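Local coordinates for glycoside hydrolase family protein (Novosphingobium sp. PP1Y, PDB 6Q2F), which probably hydrolyses alpha-L-rhamnosidic bonds, releasing rhamnose from glycosylated substrates, at residues Asn1100-Asp1105 with Thr1114-Pro1119; Ala654-Asp659 with Ala1095-Asn1100; Asp244-Val249 with Thr275-Asn280. All coordinates share one frame; numbering follows the deposited sequence.

Interaction 1 of 3, residues Asn1100-Asp1105 with Thr1114-Pro1119; sequences NRLIGD and TWTAMP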
ATOM      1  N   ASN A1100      12.520  24.314 -16.927  1.00 42.90           N
ATOM      2  CA  ASN A1100      13.349  25.462 -17.267  1.00 41.31           C
ATOM      3  C   ASN A1100      12.492  26.679 -17.597  1.00 40.46           C
ATOM      4  O   ASN A1100      12.825  27.798 -17.206  1.00 47.07           O
ATOM      5  CB  ASN A1100      14.277  25.112 -18.438  1.00 40.37           C
ATOM      6  CG  ASN A1100      15.426  24.186 -18.038  1.00 48.84           C
ATOM      7  OD1 ASN A1100      15.563  23.808 -16.873  1.00 42.36           O
ATOM      8  ND2 ASN A1100      16.262  23.820 -19.013  1.00 39.65           N
ATOM      9  N   ARG A1101      11.390  26.484 -18.326  1.00 34.36           N
ATOM     10  CA  ARG A1101      10.484  27.597 -18.614  1.00 39.72           C
ATOM     11  C   ARG A1101       9.777  28.085 -17.357  1.00 42.05           C
ATOM     12  O   ARG A1101       9.400  29.259 -17.276  1.00 39.65           O
ATOM     13  CB  ARG A1101       9.449  27.183 -19.662  1.00 37.78           C
ATOM     14  CG  ARG A1101       8.626  28.341 -20.202  1.00 40.47           C
ATOM     15  CD  ARG A1101       9.557  29.388 -20.859  1.00 40.84           C
ATOM     16  NE  ARG A1101       9.793  30.549 -20.009  1.00 34.75           N
ATOM     17  CZ  ARG A1101      10.450  31.642 -20.393  1.00 42.42           C
ATOM     18  NH1 ARG A1101      10.937  31.731 -21.618  1.00 41.83           N
ATOM     19  NH2 ARG A1101      10.610  32.655 -19.553  1.00 36.88           N
ATOM     20  N   LEU A1102       9.561  27.192 -16.391  1.00 38.43           N
ATOM     21  CA  LEU A1102       9.031  27.609 -15.100  1.00 32.06           C
ATOM     22  C   LEU A1102      10.041  28.480 -14.371  1.00 39.61           C
ATOM     23  O   LEU A1102       9.701  29.549 -13.859  1.00 48.70           O
ATOM     24  CB  LEU A1102       8.671  26.382 -14.255  1.00 31.01           C
ATOM     25  CG  LEU A1102       7.431  25.567 -14.632  1.00 35.19           C
ATOM     26  CD1 LEU A1102       7.432  24.243 -13.884  1.00 28.97           C
ATOM     27  CD2 LEU A1102       6.167  26.364 -14.287  1.00 37.26           C
ATOM     28  N   ILE A1103      11.296  28.028 -14.311  1.00 44.93           N
ATOM     29  CA  ILE A1103      12.340  28.863 -13.730  1.00 45.86           C
ATOM     30  C   ILE A1103      12.467  30.168 -14.502  1.00 44.47           C
ATOM     31  O   ILE A1103      12.540  31.251 -13.911  1.00 48.40           O
ATOM     32  CB  ILE A1103      13.663  28.088 -13.687  1.00 42.81           C
ATOM     33  CG1 ILE A1103      13.492  26.870 -12.776  1.00 40.23           C
ATOM     34  CG2 ILE A1103      14.784  29.017 -13.235  1.00 39.88           C
ATOM     35  CD1 ILE A1103      14.608  25.862 -12.898  1.00 46.56           C
ATOM     36  N   GLY A1104      12.453  30.091 -15.833  1.00 44.70           N
ATOM     37  CA  GLY A1104      12.575  31.294 -16.639  1.00 43.20           C
ATOM     38  C   GLY A1104      11.501  32.317 -16.338  1.00 46.96           C
ATOM     39  O   GLY A1104      11.731  33.520 -16.468  1.00 45.61           O
ATOM     40  N   ASP A1105      10.321  31.862 -15.908  1.00 50.91           N
ATOM     41  CA  ASP A1105       9.223  32.778 -15.623  1.00 50.06           C
ATOM     42  C   ASP A1105       9.375  33.477 -14.284  1.00 51.69           C
ATOM     43  O   ASP A1105       8.664  34.454 -14.029  1.00 56.13           O
ATOM     44  CB  ASP A1105       7.887  32.044 -15.672  1.00 50.88           C
ATOM     45  CG  ASP A1105       7.327  31.959 -17.076  1.00 48.97           C
ATOM     46  OD1 ASP A1105       8.041  32.334 -18.026  1.00 52.64           O
ATOM     47  OD2 ASP A1105       6.176  31.505 -17.227  1.00 55.59           O
ATOM     48  N   THR A1114       4.169  30.419 -18.607  1.00 44.11           N
ATOM     49  CA  THR A1114       3.513  29.344 -17.883  1.00 45.18           C
ATOM     50  C   THR A1114       2.476  29.877 -16.908  1.00 41.72           C
ATOM     51  O   THR A1114       2.514  31.036 -16.489  1.00 40.84           O
ATOM     52  CB  THR A1114       4.512  28.486 -17.106  1.00 41.31           C
ATOM     53  OG1 THR A1114       5.047  29.261 -16.022  1.00 47.22           O
ATOM     54  CG2 THR A1114       5.634  28.005 -18.017  1.00 51.66           C
ATOM     55  N   TRP A1115       1.552  28.988 -16.555  1.00 37.67           N
ATOM     56  CA  TRP A1115       0.624  29.157 -15.446  1.00 33.94           C
ATOM     57  C   TRP A1115       0.589  27.867 -14.640  1.00 36.10           C
ATOM     58  O   TRP A1115       0.459  26.776 -15.213  1.00 37.02           O
ATOM     59  CB  TRP A1115      -0.782  29.495 -15.940  1.00 38.57           C
ATOM     60  CG  TRP A1115      -1.755  29.785 -14.821  1.00 39.80           C
ATOM     61  CD1 TRP A1115      -2.136  31.020 -14.377  1.00 36.57           C
ATOM     62  CD2 TRP A1115      -2.449  28.832 -14.007  1.00 35.36           C
ATOM     63  NE1 TRP A1115      -3.029  30.893 -13.345  1.00 38.31           N
ATOM     64  CE2 TRP A1115      -3.244  29.560 -13.100  1.00 35.96           C
ATOM     65  CE3 TRP A1115      -2.487  27.429 -13.963  1.00 28.44           C
ATOM     66  CZ2 TRP A1115      -4.061  28.939 -12.153  1.00 38.57           C
ATOM     67  CZ3 TRP A1115      -3.294  26.814 -13.015  1.00 38.44           C
ATOM     68  CH2 TRP A1115      -4.076  27.571 -12.126  1.00 35.13           C
ATOM     69  N   THR A1116       0.740  27.992 -13.321  1.00 35.75           N
ATOM     70  CA  THR A1116       0.493  26.911 -12.375  1.00 34.68           C
ATOM     71  C   THR A1116      -0.304  27.493 -11.217  1.00 40.30           C
ATOM     72  O   THR A1116      -0.295  28.704 -10.991  1.00 38.86           O
ATOM     73  CB  THR A1116       1.778  26.273 -11.826  1.00 37.42           C
ATOM     74  OG1 THR A1116       2.509  27.245 -11.067  1.00 40.19           O
ATOM     75  CG2 THR A1116       2.664  25.731 -12.965  1.00 35.73           C
ATOM     76  N   ALA A1117      -0.963  26.608 -10.456  1.00 51.24           N
ATOM     77  CA  ALA A1117      -1.795  27.050  -9.339  1.00 49.11           C
ATOM     78  C   ALA A1117      -0.962  27.700  -8.239  1.00 56.14           C
ATOM     79  O   ALA A1117      -1.286  28.798  -7.772  1.00 56.31           O
ATOM     80  CB  ALA A1117      -2.588  25.873  -8.782  1.00 43.02           C
HETATM   81  N   MSE A1118       0.098  27.027  -7.795  1.00 58.47           N
HETATM   82  CA  MSE A1118       0.981  27.554  -6.760  1.00 62.35           C
HETATM   83  C   MSE A1118       2.381  27.693  -7.363  1.00 57.08           C
HETATM   84  O   MSE A1118       2.650  27.158  -8.441  1.00 45.30           O
HETATM   85  CB  MSE A1118       0.986  26.646  -5.514  1.00 84.98           C
HETATM   86  CG  MSE A1118      -0.307  26.649  -4.681  1.00106.04           C
HETATM   87 SE   MSE A1118      -0.970  28.390  -4.058  1.00127.50          SE
HETATM   88  CE  MSE A1118       0.545  29.021  -3.012  1.00128.14           C
ATOM     89  N   PRO A1119       3.274  28.437  -6.716  1.00 63.29           N
ATOM     90  CA  PRO A1119       4.615  28.598  -7.287  1.00 62.34           C
ATOM     91  C   PRO A1119       5.396  27.294  -7.226  1.00 54.45           C
ATOM     92  O   PRO A1119       5.187  26.454  -6.348  1.00 56.91           O
ATOM     93  CB  PRO A1119       5.254  29.693  -6.423  1.00 64.98           C
ATOM     94  CG  PRO A1119       4.464  29.688  -5.152  1.00 69.56           C
ATOM     95  CD  PRO A1119       3.070  29.286  -5.528  1.00 64.64           C
TER
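In the C-terminal galactose-binding-like region, the short helix that follows the sheet strand 1086-1095 is joined through Asp1105 and Leu1102 to the start of segment Thr1114-Pro1119, whose brief strand pairs in parallel with strand 690-691. Both hydrogen bonds across the contact end on one carboxylate oxygen. Asp1105 OD2 accepts from Thr1114 N at 2.7 Å, met nearly head-on and almost straight (N-H...O 169°), and takes the Thr1114 OG1 hydroxyl at 2.8 Å from its anti side, 34° out of the carboxylate plane. The hydroxyl can reach it because chi1 of 69° sets OG1 between the backbone N and the carbonyl carbon of Thr1114. On the other oxygen, Arg1101 NH2, from one turn back on the helix, forms a salt bridge to Asp1105 OD1 at 3.0 Å whose hydrogen-bond geometry is weak. An asparagine here would probably leave the Arg1101 guanidinium without its charged mate and weaken the double grip on Thr1114. Carbon contacts flank the carboxylate: Arg1101 CG meets Thr1114 CG2 at 3.7 Å. Leu1102 CD2 lies 3.6 Å from the hydroxyl oxygen Thr1114 OG1. The same methyl, Leu1102 CD2, packs on Thr1116 CG2 at 3.8 Å.

Interaction 2 of 3, residues Ala654-Asp659 with Ala1095-Asn1100; sequences AFAPKD and ANTWVN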
ATOM      1  N   ALA A 654       9.068  17.795 -12.778  1.00 31.98           N
ATOM      2  CA  ALA A 654      10.487  17.460 -12.814  1.00 42.17           C
ATOM      3  C   ALA A 654      10.755  16.028 -13.292  1.00 41.00           C
ATOM      4  O   ALA A 654      11.689  15.376 -12.812  1.00 46.08           O
ATOM      5  CB  ALA A 654      11.109  17.716 -11.442  1.00 41.38           C
ATOM      6  N   PHE A 655       9.987  15.528 -14.251  1.00 30.99           N
ATOM      7  CA  PHE A 655      10.183  14.158 -14.704  1.00 30.19           C
ATOM      8  C   PHE A 655       9.987  14.041 -16.204  1.00 31.58           C
ATOM      9  O   PHE A 655       8.999  14.522 -16.759  1.00 29.39           O
ATOM     10  CB  PHE A 655       9.205  13.171 -13.998  1.00 29.78           C
ATOM     11  CG  PHE A 655       9.264  13.209 -12.509  1.00 36.44           C
ATOM     12  CD1 PHE A 655       8.463  14.097 -11.793  1.00 35.35           C
ATOM     13  CD2 PHE A 655      10.100  12.338 -11.816  1.00 30.06           C
ATOM     14  CE1 PHE A 655       8.496  14.114 -10.391  1.00 38.27           C
ATOM     15  CE2 PHE A 655      10.146  12.343 -10.417  1.00 34.16           C
ATOM     16  CZ  PHE A 655       9.342  13.227  -9.701  1.00 35.83           C
ATOM     17  N   ALA A 656      10.940  13.392 -16.836  1.00 34.30           N
ATOM     18  CA  ALA A 656      10.834  12.873 -18.182  1.00 35.72           C
ATOM     19  C   ALA A 656      10.986  11.364 -18.065  1.00 32.14           C
ATOM     20  O   ALA A 656      11.391  10.870 -17.008  1.00 27.41           O
ATOM     21  CB  ALA A 656      11.915  13.470 -19.096  1.00 24.75           C
ATOM     22  N   PRO A 657      10.650  10.595 -19.105  1.00 31.50           N
ATOM     23  CA  PRO A 657      10.729   9.128 -18.974  1.00 32.99           C
ATOM     24  C   PRO A 657      12.091   8.643 -18.507  1.00 33.53           C
ATOM     25  O   PRO A 657      12.175   7.634 -17.794  1.00 32.60           O
ATOM     26  CB  PRO A 657      10.394   8.644 -20.388  1.00 32.60           C
ATOM     27  CG  PRO A 657       9.512   9.730 -20.935  1.00 35.28           C
ATOM     28  CD  PRO A 657      10.106  11.000 -20.416  1.00 28.74           C
ATOM     29  N   LYS A 658      13.140   9.374 -18.821  1.00 31.02           N
ATOM     30  CA  LYS A 658      14.470   8.995 -18.398  1.00 34.65           C
ATOM     31  C   LYS A 658      14.534   8.934 -16.874  1.00 29.44           C
ATOM     32  O   LYS A 658      15.230   8.144 -16.337  1.00 31.37           O
ATOM     33  CB  LYS A 658      15.561   9.885 -19.020  1.00 33.28           C
ATOM     34  CG  LYS A 658      16.026  11.043 -18.181  1.00 39.95           C
ATOM     35  CD  LYS A 658      16.768  12.095 -18.982  1.00 48.53           C
ATOM     36  CE  LYS A 658      17.989  11.544 -19.711  1.00 56.28           C
ATOM     37  NZ  LYS A 658      19.075  12.513 -19.961  1.00 52.44           N
ATOM     38  N   ASP A 659      13.788   9.778 -16.201  1.00 30.31           N
ATOM     39  CA  ASP A 659      13.762   9.781 -14.745  1.00 33.65           C
ATOM     40  C   ASP A 659      12.818   8.744 -14.166  1.00 35.04           C
ATOM     41  O   ASP A 659      12.909   8.437 -12.973  1.00 36.24           O
ATOM     42  CB  ASP A 659      13.328  11.144 -14.222  1.00 31.47           C
ATOM     43  CG  ASP A 659      14.188  12.258 -14.754  1.00 36.60           C
ATOM     44  OD1 ASP A 659      15.370  12.286 -14.371  1.00 39.48           O
ATOM     45  OD2 ASP A 659      13.676  13.079 -15.538  1.00 36.98           O
ATOM     46  N   ALA A1095      12.471  16.804 -26.820  1.00 31.42           N
ATOM     47  CA  ALA A1095      11.560  17.336 -25.821  1.00 35.32           C
ATOM     48  C   ALA A1095      12.259  17.342 -24.467  1.00 34.33           C
ATOM     49  O   ALA A1095      13.001  16.405 -24.141  1.00 32.81           O
ATOM     50  CB  ALA A1095      10.284  16.486 -25.735  1.00 28.67           C
ATOM     51  N   ASN A1096      12.017  18.384 -23.676  1.00 30.85           N
ATOM     52  CA  ASN A1096      12.495  18.436 -22.299  1.00 30.65           C
ATOM     53  C   ASN A1096      11.286  18.612 -21.378  1.00 34.55           C
ATOM     54  O   ASN A1096      10.140  18.497 -21.815  1.00 35.69           O
ATOM     55  CB  ASN A1096      13.523  19.552 -22.121  1.00 30.28           C
ATOM     56  CG  ASN A1096      12.954  20.917 -22.446  1.00 38.50           C
ATOM     57  OD1 ASN A1096      11.903  21.022 -23.086  1.00 36.25           O
ATOM     58  ND2 ASN A1096      13.653  21.972 -22.023  1.00 34.71           N
ATOM     59  N   THR A1097      11.547  18.887 -20.100  1.00 36.57           N
ATOM     60  CA  THR A1097      10.492  19.119 -19.120  1.00 36.49           C
ATOM     61  C   THR A1097      10.125  20.605 -19.062  1.00 37.74           C
ATOM     62  O   THR A1097      10.798  21.467 -19.631  1.00 41.04           O
ATOM     63  CB  THR A1097      10.920  18.663 -17.726  1.00 33.39           C
ATOM     64  OG1 THR A1097      12.017  19.473 -17.281  1.00 36.40           O
ATOM     65  CG2 THR A1097      11.319  17.173 -17.712  1.00 27.18           C
ATOM     66  N   TRP A1098       9.040  20.897 -18.339  1.00 38.14           N
ATOM     67  CA  TRP A1098       8.624  22.277 -18.099  1.00 33.11           C
ATOM     68  C   TRP A1098       9.513  23.022 -17.123  1.00 32.69           C
ATOM     69  O   TRP A1098       9.279  24.218 -16.914  1.00 35.61           O
ATOM     70  CB  TRP A1098       7.199  22.324 -17.545  1.00 28.83           C
ATOM     71  CG  TRP A1098       6.154  22.305 -18.586  1.00 30.44           C
ATOM     72  CD1 TRP A1098       5.269  21.281 -18.857  1.00 27.41           C
ATOM     73  CD2 TRP A1098       5.867  23.348 -19.522  1.00 30.53           C
ATOM     74  NE1 TRP A1098       4.444  21.645 -19.904  1.00 28.54           N
ATOM     75  CE2 TRP A1098       4.786  22.910 -20.322  1.00 27.40           C
ATOM     76  CE3 TRP A1098       6.404  24.626 -19.750  1.00 32.71           C
ATOM     77  CZ2 TRP A1098       4.246  23.697 -21.350  1.00 27.76           C
ATOM     78  CZ3 TRP A1098       5.857  25.410 -20.767  1.00 37.23           C
ATOM     79  CH2 TRP A1098       4.793  24.942 -21.554  1.00 34.80           C
ATOM     80  N   VAL A1099      10.503  22.359 -16.521  1.00 36.63           N
ATOM     81  CA  VAL A1099      11.216  22.945 -15.385  1.00 38.38           C
ATOM     82  C   VAL A1099      11.854  24.279 -15.772  1.00 42.22           C
ATOM     83  O   VAL A1099      11.760  25.273 -15.039  1.00 46.04           O
ATOM     84  CB  VAL A1099      12.263  21.950 -14.851  1.00 39.12           C
ATOM     85  CG1 VAL A1099      13.205  22.618 -13.856  1.00 30.53           C
ATOM     86  CG2 VAL A1099      11.573  20.754 -14.218  1.00 33.25           C
ATOM     87  N   ASN A1100      12.520  24.314 -16.927  1.00 42.90           N
ATOM     88  CA  ASN A1100      13.349  25.462 -17.267  1.00 41.31           C
ATOM     89  C   ASN A1100      12.492  26.679 -17.597  1.00 40.46           C
ATOM     90  O   ASN A1100      12.825  27.798 -17.206  1.00 47.07           O
ATOM     91  CB  ASN A1100      14.277  25.112 -18.438  1.00 40.37           C
ATOM     92  CG  ASN A1100      15.426  24.186 -18.038  1.00 48.84           C
ATOM     93  OD1 ASN A1100      15.563  23.808 -16.873  1.00 42.36           O
ATOM     94  ND2 ASN A1100      16.262  23.820 -19.013  1.00 39.65           N
TER
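Two torsions turn methyl groups of Thr1097 and Val1099, at the head of helix 1099-1105 in the galactose-binding-like region, onto segment Ala654-Asp659: in each residue CG2 stands anti to the carbonyl carbon, with chi1 65° in Thr1097 and 169° in Val1099. The same setting of Thr1097 directs OG1 to Val1099 N, a weak capping bond of 3.3 Å ahead of the turn into the helix, so one side chain caps with its oxygen and packs with its methyl. The contact joins this region to the loop between strand 642-649 and helix 657-670 of the rhamnosidase region. Thr1097 CG2 lies against the backbone of that loop, 3.6 Å from Phe655 O, and 4.0 Å from Ala656 CB; the Phe655 carbonyl is itself engaged by Trp707 NE1. The loop has a polar turn of its own, since Ala656 N donates to Asp659 OD2 at 3.0 Å, nearly straight (173°) and onto the anti lone pair. That carboxylate also forms a salt bridge with Arg1128. Farther along, Val1099 CG2 sits against Ala654, 3.7 Å from Ala654 CA and 4.1 Å from Ala654 CB.

Interaction 3 of 3, residues Asp244-Val249 with Thr275-Asn280; sequences DIAGGV and TVFVPN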
ATOM      1  N   ASP A 244     -14.609  13.654  32.524  1.00 63.15           N
ATOM      2  CA  ASP A 244     -14.026  14.161  31.284  1.00 65.31           C
ATOM      3  C   ASP A 244     -12.555  13.756  31.220  1.00 61.91           C
ATOM      4  O   ASP A 244     -11.688  14.436  31.777  1.00 63.35           O
ATOM      5  CB  ASP A 244     -14.184  15.676  31.205  1.00 67.75           C
ATOM      6  CG  ASP A 244     -13.608  16.256  29.925  1.00 68.06           C
ATOM      7  OD1 ASP A 244     -13.306  15.470  29.000  1.00 66.91           O
ATOM      8  OD2 ASP A 244     -13.460  17.498  29.841  1.00 76.80           O
ATOM      9  N   ILE A 245     -12.276  12.661  30.508  1.00 58.93           N
ATOM     10  CA  ILE A 245     -10.901  12.213  30.310  1.00 54.56           C
ATOM     11  C   ILE A 245     -10.095  13.149  29.420  1.00 56.13           C
ATOM     12  O   ILE A 245      -8.864  13.040  29.380  1.00 59.64           O
ATOM     13  CB  ILE A 245     -10.874  10.787  29.722  1.00 52.93           C
ATOM     14  CG1 ILE A 245     -11.654  10.733  28.408  1.00 49.01           C
ATOM     15  CG2 ILE A 245     -11.436   9.784  30.722  1.00 53.15           C
ATOM     16  CD1 ILE A 245     -11.882   9.332  27.896  1.00 53.19           C
ATOM     17  N   ALA A 246     -10.749  14.056  28.697  1.00 46.67           N
ATOM     18  CA  ALA A 246     -10.045  15.079  27.930  1.00 53.26           C
ATOM     19  C   ALA A 246      -9.774  16.348  28.730  1.00 53.59           C
ATOM     20  O   ALA A 246      -9.033  17.212  28.258  1.00 55.39           O
ATOM     21  CB  ALA A 246     -10.837  15.444  26.671  1.00 50.18           C
ATOM     22  N   GLY A 247     -10.359  16.489  29.916  1.00 56.97           N
ATOM     23  CA  GLY A 247     -10.176  17.693  30.702  1.00 49.56           C
ATOM     24  C   GLY A 247      -9.573  17.429  32.062  1.00 59.50           C
ATOM     25  O   GLY A 247     -10.230  16.867  32.944  1.00 64.14           O
ATOM     26  N   GLY A 248      -8.323  17.838  32.248  1.00 61.31           N
ATOM     27  CA  GLY A 248      -7.644  17.603  33.503  1.00 66.94           C
ATOM     28  C   GLY A 248      -6.872  18.807  33.989  1.00 68.13           C
ATOM     29  O   GLY A 248      -7.466  19.813  34.389  1.00 70.98           O
ATOM     30  N   VAL A 249      -5.548  18.719  33.961  1.00 61.72           N
ATOM     31  CA  VAL A 249      -4.683  19.778  34.455  1.00 60.95           C
ATOM     32  C   VAL A 249      -3.696  20.154  33.361  1.00 66.05           C
ATOM     33  O   VAL A 249      -3.285  19.316  32.556  1.00 60.38           O
ATOM     34  CB  VAL A 249      -3.932  19.355  35.731  1.00 61.13           C
ATOM     35  CG1 VAL A 249      -4.917  19.003  36.817  1.00 60.01           C
ATOM     36  CG2 VAL A 249      -3.023  18.162  35.444  1.00 60.90           C
ATOM     37  N   THR A 275      -3.930   4.564  33.964  1.00 47.71           N
ATOM     38  CA  THR A 275      -4.486   5.024  32.699  1.00 49.32           C
ATOM     39  C   THR A 275      -4.134   6.495  32.512  1.00 47.82           C
ATOM     40  O   THR A 275      -4.289   7.297  33.442  1.00 48.35           O
ATOM     41  CB  THR A 275      -6.008   4.825  32.648  1.00 42.56           C
ATOM     42  OG1 THR A 275      -6.316   3.445  32.869  1.00 44.30           O
ATOM     43  CG2 THR A 275      -6.548   5.244  31.295  1.00 39.94           C
ATOM     44  N   VAL A 276      -3.662   6.847  31.318  1.00 45.38           N
ATOM     45  CA  VAL A 276      -3.270   8.213  30.997  1.00 45.24           C
ATOM     46  C   VAL A 276      -3.929   8.627  29.688  1.00 48.17           C
ATOM     47  O   VAL A 276      -4.050   7.819  28.763  1.00 49.32           O
ATOM     48  CB  VAL A 276      -1.734   8.340  30.901  1.00 51.23           C
ATOM     49  CG1 VAL A 276      -1.340   9.711  30.410  1.00 50.34           C
ATOM     50  CG2 VAL A 276      -1.105   8.074  32.253  1.00 52.66           C
ATOM     51  N   PHE A 277      -4.363   9.885  29.608  1.00 47.06           N
ATOM     52  CA  PHE A 277      -4.701  10.472  28.317  1.00 47.22           C
ATOM     53  C   PHE A 277      -4.230  11.916  28.257  1.00 51.28           C
ATOM     54  O   PHE A 277      -4.518  12.718  29.153  1.00 51.54           O
ATOM     55  CB  PHE A 277      -6.199  10.406  28.015  1.00 36.12           C
ATOM     56  CG  PHE A 277      -6.551  10.949  26.659  1.00 46.12           C
ATOM     57  CD1 PHE A 277      -6.063  10.345  25.508  1.00 38.81           C
ATOM     58  CD2 PHE A 277      -7.356  12.068  26.532  1.00 49.06           C
ATOM     59  CE1 PHE A 277      -6.380  10.848  24.250  1.00 39.74           C
ATOM     60  CE2 PHE A 277      -7.675  12.580  25.283  1.00 44.67           C
ATOM     61  CZ  PHE A 277      -7.191  11.968  24.139  1.00 40.94           C
ATOM     62  N   VAL A 278      -3.501  12.229  27.191  1.00 45.11           N
ATOM     63  CA  VAL A 278      -3.052  13.568  26.846  1.00 47.88           C
ATOM     64  C   VAL A 278      -3.787  13.972  25.571  1.00 53.36           C
ATOM     65  O   VAL A 278      -3.530  13.394  24.504  1.00 57.26           O
ATOM     66  CB  VAL A 278      -1.532  13.615  26.649  1.00 51.05           C
ATOM     67  CG1 VAL A 278      -1.085  15.019  26.219  1.00 45.52           C
ATOM     68  CG2 VAL A 278      -0.824  13.165  27.914  1.00 48.78           C
ATOM     69  N   PRO A 279      -4.719  14.922  25.630  1.00 56.99           N
ATOM     70  CA  PRO A 279      -5.435  15.331  24.415  1.00 53.00           C
ATOM     71  C   PRO A 279      -4.469  15.807  23.344  1.00 57.12           C
ATOM     72  O   PRO A 279      -3.354  16.244  23.635  1.00 60.19           O
ATOM     73  CB  PRO A 279      -6.336  16.469  24.903  1.00 49.89           C
ATOM     74  CG  PRO A 279      -6.534  16.182  26.351  1.00 58.95           C
ATOM     75  CD  PRO A 279      -5.252  15.569  26.838  1.00 56.46           C
ATOM     76  N   ASN A 280      -4.909  15.691  22.089  1.00 60.64           N
ATOM     77  CA  ASN A 280      -4.171  16.169  20.921  1.00 62.74           C
ATOM     78  C   ASN A 280      -2.675  15.867  20.975  1.00 64.52           C
ATOM     79  O   ASN A 280      -1.863  16.787  21.099  1.00 73.65           O
ATOM     80  CB  ASN A 280      -4.376  17.679  20.755  1.00 62.55           C
ATOM     81  CG  ASN A 280      -5.805  18.110  21.041  1.00 65.99           C
ATOM     82  OD1 ASN A 280      -6.042  18.973  21.883  1.00 74.86           O
ATOM     83  ND2 ASN A 280      -6.765  17.513  20.338  1.00 63.13           N
TER
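The Phe277 ring meets segment Asp244-Val249 with its edge, while one of its faces carries the backbone N of Pro279, 3.8 Å above the plane and offset toward the rim. At that edge Ile245 O lies in the plane of the ring, 3.4 Å from Phe277 CD2, and Ala246 CA is also close by. CG of Phe277 stands anti to the backbone N (chi1 -177°), which carries the ring out from strand 268-277 to the loop. The loop end is a type I beta turn from Asp244 to Gly247, which overlaps an Asx turn, Ala246 N donating to Asp244 OD1 at 2.9 Å; the donor stands well above the carboxylate plane. Pro279 makes the second touch, its CG 3.3 Å from Ala246 O and 4.4 Å from Ala246 CB. The contact thus sets the turn before strand 249-251 against the end of strand 268-277, two strands that both pair with strand 366-374 in a four-stranded antiparallel sheet. Ile245 also touches Gln370 on that middle strand. Since ring and proline C-H groups face the carbonyl oxygens of Ile245 and Ala246, the junction probably rests on close fit and weak C-H...O attraction rather than on conventional hydrogen bonds.

In the fold
From the N terminus, interaction 3 comes first, closing a loop of 25 residues, 15 of them in strands, between the 244-249 turn and strand 268-277. It lies apart, its centre about 48 and 51 Å from the centres of interactions 1 and 2. Interaction 2 spans far more of the chain: 435 residues separate 654-659 from 1095-1100, and it joins the rhamnosidase region to the galactose-binding-like region. Interaction 1 then closes a short loop of eight residues, with no helix or strand, further along. The three run in series, interaction 2 ending on Asn1100, where interaction 1 begins; these two share helix 1099-1105, and meet where Thr1114 CG2 packs against Trp1098 CZ3 at 3.8 Å.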